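Local coordinates for protein DNMT2 (Spodoptera frugiperda, PDB 4H0N) that probably methylates cytosine 38 in the anticodon loop of tRNA(Asp), and also cytosines in DNA, with S-adenosyl-L-methionine as the methyl donor, at residues A[30-35]-A[51-57]; A[61-65]-A[105-109]; A[140-146]-A[162-168]. The protein carries 3 engineered substitutions. One frame throughout, in Å; residues are numbered along the deposited sequence.

Contact 1. Residues A[30-35]-A[51-57]. With SAH (S-adenosyl-L-homocysteine), chain E.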
# COMPACT_ATOMS: atom_id res chain seq x y z
N VAL A 30 17.15 -10.94 -0.01
CA VAL A 30 18.55 -10.81 0.37
C VAL A 30 18.83 -9.43 0.94
O VAL A 30 19.82 -9.22 1.63
CB VAL A 30 19.52 -11.09 -0.82
CG1 VAL A 30 19.18 -12.42 -1.47
CG2 VAL A 30 19.47 -9.96 -1.84
N ALA A 31 17.93 -8.48 0.65
CA ALA A 31 18.13 -7.10 1.08
C ALA A 31 16.85 -6.29 0.95
O ALA A 31 16.12 -6.40 -0.04
CB ALA A 31 19.25 -6.45 0.28
N ALA A 32 16.59 -5.47 1.97
CA ALA A 32 15.48 -4.52 1.96
C ALA A 32 16.05 -3.15 2.32
O ALA A 32 16.82 -3.03 3.27
CB ALA A 32 14.43 -4.94 2.97
N VAL A 33 15.68 -2.13 1.55
CA VAL A 33 16.28 -0.81 1.71
C VAL A 33 15.25 0.27 1.99
O VAL A 33 14.33 0.49 1.19
CB VAL A 33 17.08 -0.41 0.45
CG1 VAL A 33 17.67 0.97 0.61
CG2 VAL A 33 18.18 -1.43 0.17
N ASP A 34 15.40 0.95 3.12
CA ASP A 34 14.50 2.03 3.50
C ASP A 34 15.23 2.96 4.48
O ASP A 34 16.01 2.50 5.31
CB ASP A 34 13.24 1.46 4.15
CG ASP A 34 12.13 2.49 4.29
OD1 ASP A 34 11.01 2.23 3.82
OD2 ASP A 34 12.39 3.57 4.87
N ILE A 35 14.96 4.26 4.37
CA ILE A 35 15.64 5.24 5.21
C ILE A 35 14.81 5.66 6.42
O ILE A 35 15.23 6.54 7.17
CB ILE A 35 15.98 6.53 4.42
CG1 ILE A 35 14.70 7.18 3.89
CG2 ILE A 35 16.97 6.22 3.30
CD1 ILE A 35 14.94 8.46 3.14
N ASN A 51 18.19 -9.09 5.85
CA ASN A 51 19.09 -7.95 5.65
C ASN A 51 18.34 -6.65 5.36
O ASN A 51 17.77 -6.47 4.28
CB ASN A 51 20.06 -8.24 4.50
CG ASN A 51 21.47 -8.49 4.98
OD1 ASN A 51 22.02 -7.70 5.75
ND2 ASN A 51 22.06 -9.59 4.53
N LEU A 52 18.34 -5.76 6.34
CA LEU A 52 17.66 -4.47 6.21
C LEU A 52 18.66 -3.33 6.33
O LEU A 52 19.36 -3.20 7.33
CB LEU A 52 16.55 -4.35 7.26
CG LEU A 52 15.98 -2.97 7.56
CD1 LEU A 52 15.29 -2.36 6.35
CD2 LEU A 52 15.02 -3.08 8.74
N LEU A 53 18.71 -2.48 5.31
CA LEU A 53 19.70 -1.42 5.25
C LEU A 53 19.09 -0.02 5.31
O LEU A 53 18.26 0.35 4.48
CB LEU A 53 20.54 -1.56 3.98
CG LEU A 53 20.96 -3.02 3.76
CD1 LEU A 53 21.62 -3.18 2.41
CD2 LEU A 53 21.88 -3.50 4.87
N ASN A 54 19.49 0.74 6.32
CA ASN A 54 19.15 2.15 6.38
C ASN A 54 20.07 2.88 5.41
O ASN A 54 21.15 3.33 5.79
CB ASN A 54 19.33 2.69 7.80
CG ASN A 54 18.63 4.03 8.02
OD1 ASN A 54 18.64 4.89 7.15
ND2 ASN A 54 18.02 4.19 9.19
N ARG A 55 19.64 2.98 4.15
CA ARG A 55 20.46 3.55 3.09
C ARG A 55 19.60 4.22 2.02
O ARG A 55 18.50 3.76 1.73
CB ARG A 55 21.35 2.48 2.45
CG ARG A 55 22.07 2.93 1.18
CD ARG A 55 23.14 1.93 0.75
NE ARG A 55 24.07 1.60 1.83
CZ ARG A 55 24.36 0.37 2.23
NH1 ARG A 55 23.79 -0.67 1.65
NH2 ARG A 55 25.23 0.19 3.21
N ASN A 56 20.10 5.31 1.46
CA ASN A 56 19.47 5.94 0.32
C ASN A 56 19.53 5.07 -0.93
O ASN A 56 20.55 4.45 -1.22
CB ASN A 56 20.14 7.29 0.02
CG ASN A 56 19.13 8.37 -0.31
OD1 ASN A 56 18.59 8.42 -1.41
ND2 ASN A 56 18.87 9.25 0.66
N ILE A 57 18.43 5.02 -1.67
CA ILE A 57 18.38 4.28 -2.93
C ILE A 57 19.49 4.75 -3.87
O ILE A 57 20.04 3.96 -4.65
CB ILE A 57 16.97 4.40 -3.59
CG1 ILE A 57 16.23 3.06 -3.51
CG2 ILE A 57 17.07 4.84 -5.05
CD1 ILE A 57 15.95 2.58 -2.10
N SAH E . 5.70 -0.64 0.30
CA SAH E . 6.26 -0.28 1.60
CB SAH E . 6.53 1.22 1.74
CG SAH E . 6.17 2.14 0.57
SD SAH E . 5.99 3.86 1.12
C SAH E . 5.41 -0.81 2.76
O SAH E . 5.26 -0.16 3.80
OXT SAH E . 4.85 -1.91 2.69
C5' SAH E . 7.66 4.31 0.59
C4' SAH E . 8.72 4.20 1.69
O4' SAH E . 10.01 4.32 1.11
C3' SAH E . 8.62 5.29 2.75
O3' SAH E . 8.23 4.72 3.98
C2' SAH E . 10.02 5.89 2.86
O2' SAH E . 10.50 5.82 4.18
C1' SAH E . 10.88 5.04 1.95
N9 SAH E . 11.81 5.86 1.14
C8 SAH E . 11.54 7.05 0.53
N7 SAH E . 12.65 7.47 -0.11
C5 SAH E . 13.63 6.57 0.08
C6 SAH E . 14.96 6.51 -0.34
N6 SAH E . 15.47 7.48 -1.10
N1 SAH E . 15.74 5.43 0.02
C2 SAH E . 15.21 4.42 0.80
N3 SAH E . 13.90 4.49 1.22
C4 SAH E . 13.12 5.55 0.87
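A32 and V33 lie parallel to L52 and L53, joined by backbone hydrogen bonds from A32 N to N51 O (2.8 Å), from L53 N to A32 O (2.8 Å, 171° at the hydrogen) and, longer, from D34 N to L53 O. A32 and L52 share one face of the sheet, V33 and L53 the other. With its CG1 anti to the backbone N (chi1 178°), V33 sends that methyl to I57 CD1 at 3.6 Å. Beyond the strands the two segments converge on the bound S-adenosyl-L-homocysteine. The adenine is sandwiched between isoleucines: I35 CD1 lies on one side, 3.8 Å from C5 of the ligand, and I57 CD1 on the opposite side, 3.5 Å from its C2. The backbone N of I57 donates to adenine N1 (3.2 Å). D34 OD2 accepts the ribose O2' hydroxyl (3.0 Å) and also the N-H of N36, while its OD1 takes G12 N, so the carboxylate is held at both oxygens. An acidic residue at the end of the second strand, gripping the ribose while the turn that follows the third strand meets the adenine, is the signature of the Rossmann-like cofactor pocket of class I methyltransferases.

Contact 2. Residues A[61-65]-A[105-109]. With CA (calcium ion), chain F.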
# COMPACT_ATOMS: atom_id res chain seq x y z
N THR A 61 24.68 0.97 -5.63
CA THR A 61 25.45 0.85 -6.85
C THR A 61 25.15 -0.48 -7.53
O THR A 61 24.86 -1.47 -6.86
CB THR A 61 26.95 0.94 -6.56
OG1 THR A 61 27.38 -0.27 -5.92
CG2 THR A 61 27.23 2.12 -5.65
N PRO A 62 25.20 -0.50 -8.87
CA PRO A 62 25.12 -1.75 -9.65
C PRO A 62 26.06 -2.79 -9.08
O PRO A 62 25.71 -3.96 -8.95
CB PRO A 62 25.61 -1.32 -11.03
CG PRO A 62 25.22 0.12 -11.12
CD PRO A 62 25.25 0.69 -9.73
N GLN A 63 27.26 -2.34 -8.73
CA GLN A 63 28.31 -3.18 -8.18
C GLN A 63 27.84 -3.93 -6.94
O GLN A 63 27.93 -5.16 -6.88
CB GLN A 63 29.54 -2.33 -7.84
CG GLN A 63 30.27 -1.75 -9.05
CD GLN A 63 29.49 -0.65 -9.75
OE1 GLN A 63 28.86 0.19 -9.10
NE2 GLN A 63 29.52 -0.66 -11.08
N VAL A 64 27.34 -3.20 -5.95
CA VAL A 64 26.91 -3.84 -4.71
C VAL A 64 25.63 -4.67 -4.92
O VAL A 64 25.43 -5.71 -4.28
CB VAL A 64 26.73 -2.82 -3.55
CG1 VAL A 64 25.53 -1.92 -3.79
CG2 VAL A 64 26.59 -3.54 -2.23
N ILE A 65 24.79 -4.22 -5.85
CA ILE A 65 23.61 -4.98 -6.22
C ILE A 65 24.02 -6.30 -6.89
O ILE A 65 23.37 -7.33 -6.70
CB ILE A 65 22.68 -4.17 -7.15
CG1 ILE A 65 22.06 -3.00 -6.38
CG2 ILE A 65 21.59 -5.04 -7.76
CD1 ILE A 65 21.20 -2.09 -7.25
N ILE A 105 20.29 3.46 -13.53
CA ILE A 105 21.17 2.32 -13.33
C ILE A 105 20.63 1.00 -13.86
O ILE A 105 21.21 -0.05 -13.60
CB ILE A 105 21.51 2.09 -11.84
CG1 ILE A 105 20.24 1.80 -11.04
CG2 ILE A 105 22.28 3.27 -11.27
CD1 ILE A 105 20.50 1.18 -9.69
N LEU A 106 19.52 1.03 -14.60
CA LEU A 106 18.91 -0.22 -15.05
C LEU A 106 19.78 -1.00 -16.05
O LEU A 106 19.88 -2.23 -15.97
CB LEU A 106 17.52 0.04 -15.63
CG LEU A 106 16.64 -1.21 -15.76
CD1 LEU A 106 16.63 -2.03 -14.47
CD2 LEU A 106 15.23 -0.80 -16.15
N ASP A 107 20.43 -0.29 -16.97
CA ASP A 107 21.24 -0.92 -18.00
C ASP A 107 22.46 -1.65 -17.45
O ASP A 107 23.13 -2.39 -18.17
CB ASP A 107 21.69 0.12 -19.03
CG ASP A 107 22.50 1.23 -18.40
OD1 ASP A 107 22.13 1.67 -17.30
OD2 ASP A 107 23.50 1.67 -19.00
N GLN A 108 22.77 -1.44 -16.18
CA GLN A 108 23.93 -2.09 -15.57
C GLN A 108 23.52 -2.98 -14.41
O GLN A 108 24.34 -3.36 -13.58
CB GLN A 108 24.95 -1.05 -15.14
CG GLN A 108 24.33 0.16 -14.49
CD GLN A 108 25.23 1.37 -14.56
OE1 GLN A 108 25.99 1.54 -15.52
NE2 GLN A 108 25.15 2.24 -13.55
N LEU A 109 22.23 -3.31 -14.36
CA LEU A 109 21.74 -4.31 -13.43
C LEU A 109 21.61 -5.62 -14.20
O LEU A 109 20.51 -6.16 -14.35
CB LEU A 109 20.41 -3.88 -12.81
CG LEU A 109 20.50 -2.60 -11.96
CD1 LEU A 109 19.16 -2.23 -11.33
CD2 LEU A 109 21.57 -2.74 -10.88
CA CA F . 23.02 4.00 -17.22
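Where P62 and I65 meet I105, Q108 and L109, a capped helix start is sealed by apolar contacts against the turn that carries a calcium site. The helix, 62-67, begins in a textbook way: T61 is the N-cap, its OG1 accepting the N-H of V64 (2.9 Å, 167° at the hydrogen), and P62 follows in the first turn, where the lack of a backbone N-H costs nothing. The pyrrolidine ring is thereby presented to the segment 105-109. Its CG packs on Q108 CG at 3.5 Å, and its CB lies 3.5 Å from Q108 O. Q108 reaches the ring because its CG stands between the backbone N and the carbonyl carbon (chi1 41°) and the chain then runs extended, crossing the proline at a slant; the amide end makes van der Waals contact, not a hydrogen bond. Another atom of the ring, P62 CD, touches I105 CG2 at 4.2 Å. One turn along, I65 points its CD1 between two aliphatic ends: L109 CD2 at 3.7 Å and I105 CD1 at 4.1 Å, the latter side chain crossing it at about a right angle. L109 CD2 is the shared piece, since it also lies 3.9 Å from P62 CA. No hydrogen bond spans the two segments; they meet through van der Waals contacts of mostly aliphatic groups. D107 turns elsewhere, its OD1 binding the calcium ion at 2.5 Å together with the O of G104. In the fold, the turn follows helix 99-105 and precedes strand 114-119; L106 packs on K135 and L136 of helix 127-138, while I65 also rests on V70, in the loop between helix 62-67 and strand 72-75.

Contact 3. Residues A[140-146]-A[162-168]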
# COMPACT_ATOMS: atom_id res chain seq x y z
N ASN A 140 15.89 -4.60 -23.02
CA ASN A 140 15.26 -5.87 -23.42
C ASN A 140 14.35 -6.49 -22.35
O ASN A 140 14.32 -7.71 -22.15
CB ASN A 140 16.32 -6.84 -23.93
CG ASN A 140 17.32 -6.17 -24.87
OD1 ASN A 140 16.99 -5.85 -26.02
ND2 ASN A 140 18.53 -5.96 -24.39
N PHE A 141 13.58 -5.63 -21.68
CA PHE A 141 12.56 -6.06 -20.75
C PHE A 141 11.22 -6.09 -21.47
O PHE A 141 10.95 -5.23 -22.33
CB PHE A 141 12.49 -5.11 -19.56
CG PHE A 141 13.41 -5.48 -18.43
CD1 PHE A 141 12.95 -6.27 -17.39
CD2 PHE A 141 14.73 -5.06 -18.41
CE1 PHE A 141 13.78 -6.64 -16.35
CE2 PHE A 141 15.58 -5.42 -17.36
CZ PHE A 141 15.09 -6.22 -16.34
N ILE A 142 10.39 -7.08 -21.14
CA ILE A 142 9.00 -7.08 -21.58
C ILE A 142 8.14 -6.86 -20.34
O ILE A 142 8.56 -7.18 -19.23
CB ILE A 142 8.61 -8.39 -22.25
CG1 ILE A 142 9.03 -9.59 -21.40
CG2 ILE A 142 9.25 -8.47 -23.63
CD1 ILE A 142 8.60 -10.92 -22.01
N TYR A 143 6.94 -6.32 -20.52
CA TYR A 143 6.17 -5.84 -19.37
C TYR A 143 4.66 -5.84 -19.56
O TYR A 143 4.15 -5.92 -20.67
CB TYR A 143 6.61 -4.42 -19.04
CG TYR A 143 6.35 -3.45 -20.17
CD1 TYR A 143 5.18 -2.69 -20.20
CD2 TYR A 143 7.26 -3.29 -21.21
CE1 TYR A 143 4.93 -1.81 -21.23
CE2 TYR A 143 7.01 -2.41 -22.24
CZ TYR A 143 5.85 -1.67 -22.25
OH TYR A 143 5.60 -0.79 -23.27
N GLN A 144 3.96 -5.75 -18.44
CA GLN A 144 2.55 -5.44 -18.44
C GLN A 144 2.24 -4.40 -17.36
O GLN A 144 2.70 -4.52 -16.22
CB GLN A 144 1.72 -6.70 -18.20
CG GLN A 144 0.23 -6.44 -18.19
CD GLN A 144 -0.28 -5.97 -19.54
OE1 GLN A 144 -0.44 -6.77 -20.47
NE2 GLN A 144 -0.55 -4.68 -19.66
N GLU A 145 1.50 -3.36 -17.73
CA GLU A 145 1.02 -2.38 -16.76
C GLU A 145 -0.39 -2.71 -16.29
O GLU A 145 -1.23 -3.16 -17.07
CB GLU A 145 1.03 -0.98 -17.37
CG GLU A 145 2.40 -0.49 -17.78
CD GLU A 145 2.38 0.95 -18.23
OE1 GLU A 145 1.60 1.28 -19.16
OE2 GLU A 145 3.13 1.77 -17.66
N PHE A 146 -0.66 -2.49 -15.01
CA PHE A 146 -1.98 -2.73 -14.46
C PHE A 146 -2.51 -1.50 -13.73
O PHE A 146 -1.74 -0.64 -13.29
CB PHE A 146 -1.96 -3.89 -13.45
CG PHE A 146 -1.48 -5.19 -14.02
CD1 PHE A 146 -0.13 -5.50 -14.05
CD2 PHE A 146 -2.38 -6.14 -14.47
CE1 PHE A 146 0.31 -6.71 -14.55
CE2 PHE A 146 -1.95 -7.35 -14.97
CZ PHE A 146 -0.61 -7.64 -15.00
N TYR A 162 -1.22 1.73 -9.50
CA TYR A 162 -0.55 1.36 -10.73
C TYR A 162 0.41 0.22 -10.45
O TYR A 162 1.08 0.21 -9.41
CB TYR A 162 0.22 2.56 -11.29
CG TYR A 162 1.20 2.22 -12.39
CD1 TYR A 162 0.81 2.26 -13.73
CD2 TYR A 162 2.51 1.85 -12.10
CE1 TYR A 162 1.70 1.96 -14.74
CE2 TYR A 162 3.40 1.54 -13.10
CZ TYR A 162 3.00 1.60 -14.42
OH TYR A 162 3.90 1.29 -15.41
N TYR A 163 0.50 -0.73 -11.37
CA TYR A 163 1.48 -1.80 -11.27
C TYR A 163 2.16 -2.08 -12.59
O TYR A 163 1.56 -1.95 -13.66
CB TYR A 163 0.84 -3.10 -10.77
CG TYR A 163 0.26 -3.00 -9.39
CD1 TYR A 163 1.04 -3.23 -8.27
CD2 TYR A 163 -1.09 -2.68 -9.20
CE1 TYR A 163 0.51 -3.15 -7.00
CE2 TYR A 163 -1.63 -2.60 -7.94
CZ TYR A 163 -0.83 -2.83 -6.84
OH TYR A 163 -1.36 -2.75 -5.58
N CYS A 164 3.43 -2.46 -12.51
CA CYS A 164 4.17 -2.89 -13.69
C CYS A 164 4.94 -4.16 -13.37
O CYS A 164 5.78 -4.18 -12.47
CB CYS A 164 5.12 -1.79 -14.15
SG CYS A 164 6.07 -2.23 -15.62
N THR A 165 4.64 -5.23 -14.10
CA THR A 165 5.42 -6.46 -14.00
C THR A 165 6.37 -6.52 -15.19
O THR A 165 5.95 -6.78 -16.32
CB THR A 165 4.53 -7.71 -13.95
OG1 THR A 165 3.52 -7.63 -14.97
CG2 THR A 165 3.86 -7.84 -12.60
N ALA A 166 7.65 -6.24 -14.95
CA ALA A 166 8.65 -6.18 -16.01
C ALA A 166 9.56 -7.39 -15.93
O ALA A 166 9.90 -7.85 -14.84
CB ALA A 166 9.44 -4.90 -15.92
N ARG A 167 9.97 -7.87 -17.09
CA ARG A 167 10.61 -9.18 -17.18
C ARG A 167 11.56 -9.22 -18.38
O ARG A 167 11.30 -8.59 -19.41
CB ARG A 167 9.51 -10.21 -17.35
CG ARG A 167 9.89 -11.62 -17.05
CD ARG A 167 8.75 -12.53 -17.43
NE ARG A 167 9.23 -13.78 -18.00
CZ ARG A 167 9.11 -14.96 -17.41
NH1 ARG A 167 8.50 -15.06 -16.23
NH2 ARG A 167 9.58 -16.05 -18.00
N ARG A 168 12.67 -9.95 -18.24
CA ARG A 168 13.61 -10.13 -19.35
C ARG A 168 13.00 -10.99 -20.44
O ARG A 168 12.38 -12.01 -20.16
CB ARG A 168 14.92 -10.74 -18.85
CG ARG A 168 15.89 -9.73 -18.27
CD ARG A 168 16.94 -9.30 -19.28
NE ARG A 168 17.45 -7.95 -19.03
CZ ARG A 168 18.24 -7.61 -18.01
NH1 ARG A 168 18.63 -8.53 -17.13
NH2 ARG A 168 18.64 -6.36 -17.87
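Y162 OH donates to E145 OE2, at a modelled separation too short to be taken literally. The carboxylate plane stands nearly perpendicular to the ring, 88° apart, with OE2 at the ring's edge; R129 NE adds a salt bridge to the same oxygen. The backbones pair antiparallel, with hydrogen-bonded pairs I142/R167, Q144/T165 and F146/Y163, as in T165 N to Q144 O (3.0 Å) and Q144 N to T165 O (3.1 Å). T165 OG1 adds a weak bond to Q144 O (3.5 Å) and lies in the plane of the F146 ring at its edge, near CE1. Q144, whose chain bends at chi2 (65°), curls its NE2 back to E145 O at 3.1 Å while its OE1 accepts the N-H of R178. Outward from these bonds, F146 CB meets Y163 CB at 4.0 Å, on the face that packs against helix 321-332. On the other face, Y143 CB touches A166 CB at 4.2 Å, beneath helix 127-138. At the far end the F141 ring has R167 N at its edge and R168 CG over one face, and A166 CB is 4.0 Å from F141 CD1. F141 CZ lies 3.7 Å above the guanidinium plane of R168, over its centre, the ring and guanidinium planes 49° apart. With an alanine here in place of F141, the R168 guanidinium would probably lose the surface it lies against and be freer to swing, and a gap is likely to open beside A166 and L136. For the one carboxylate buried in this pairing, the chemistry has a simple implication: the salt bridge from R129 is likely to favour the ionised form of E145.

How the contacts relate
The three contacts follow one another along the chain. Contacts 1 and 3 lie on one seven-stranded mixed sheet of order 3-2-1-4-5-7-6, the class I methyltransferase arrangement, and contact 2 lies beside it. Contact 1 joins strands 27-33 and 52-53 at one margin; contact 3 pairs 161-168 with the outermost strand 141-148 at the other. The centres of contacts 1 and 3 are about 23 Å apart. The antiparallel strand 161-168 is the feature that sets this fold apart from an all-parallel Rossmann sheet. Contact 2 lies about 15 Å from contact 1 and about 19 Å from contact 3, centre to centre; helix 62-67 follows strand 52-53, and L109 packs near R168. The cofactor pocket thus draws on the 27-33/52-53 side, while the antiparallel pair forms the other margin.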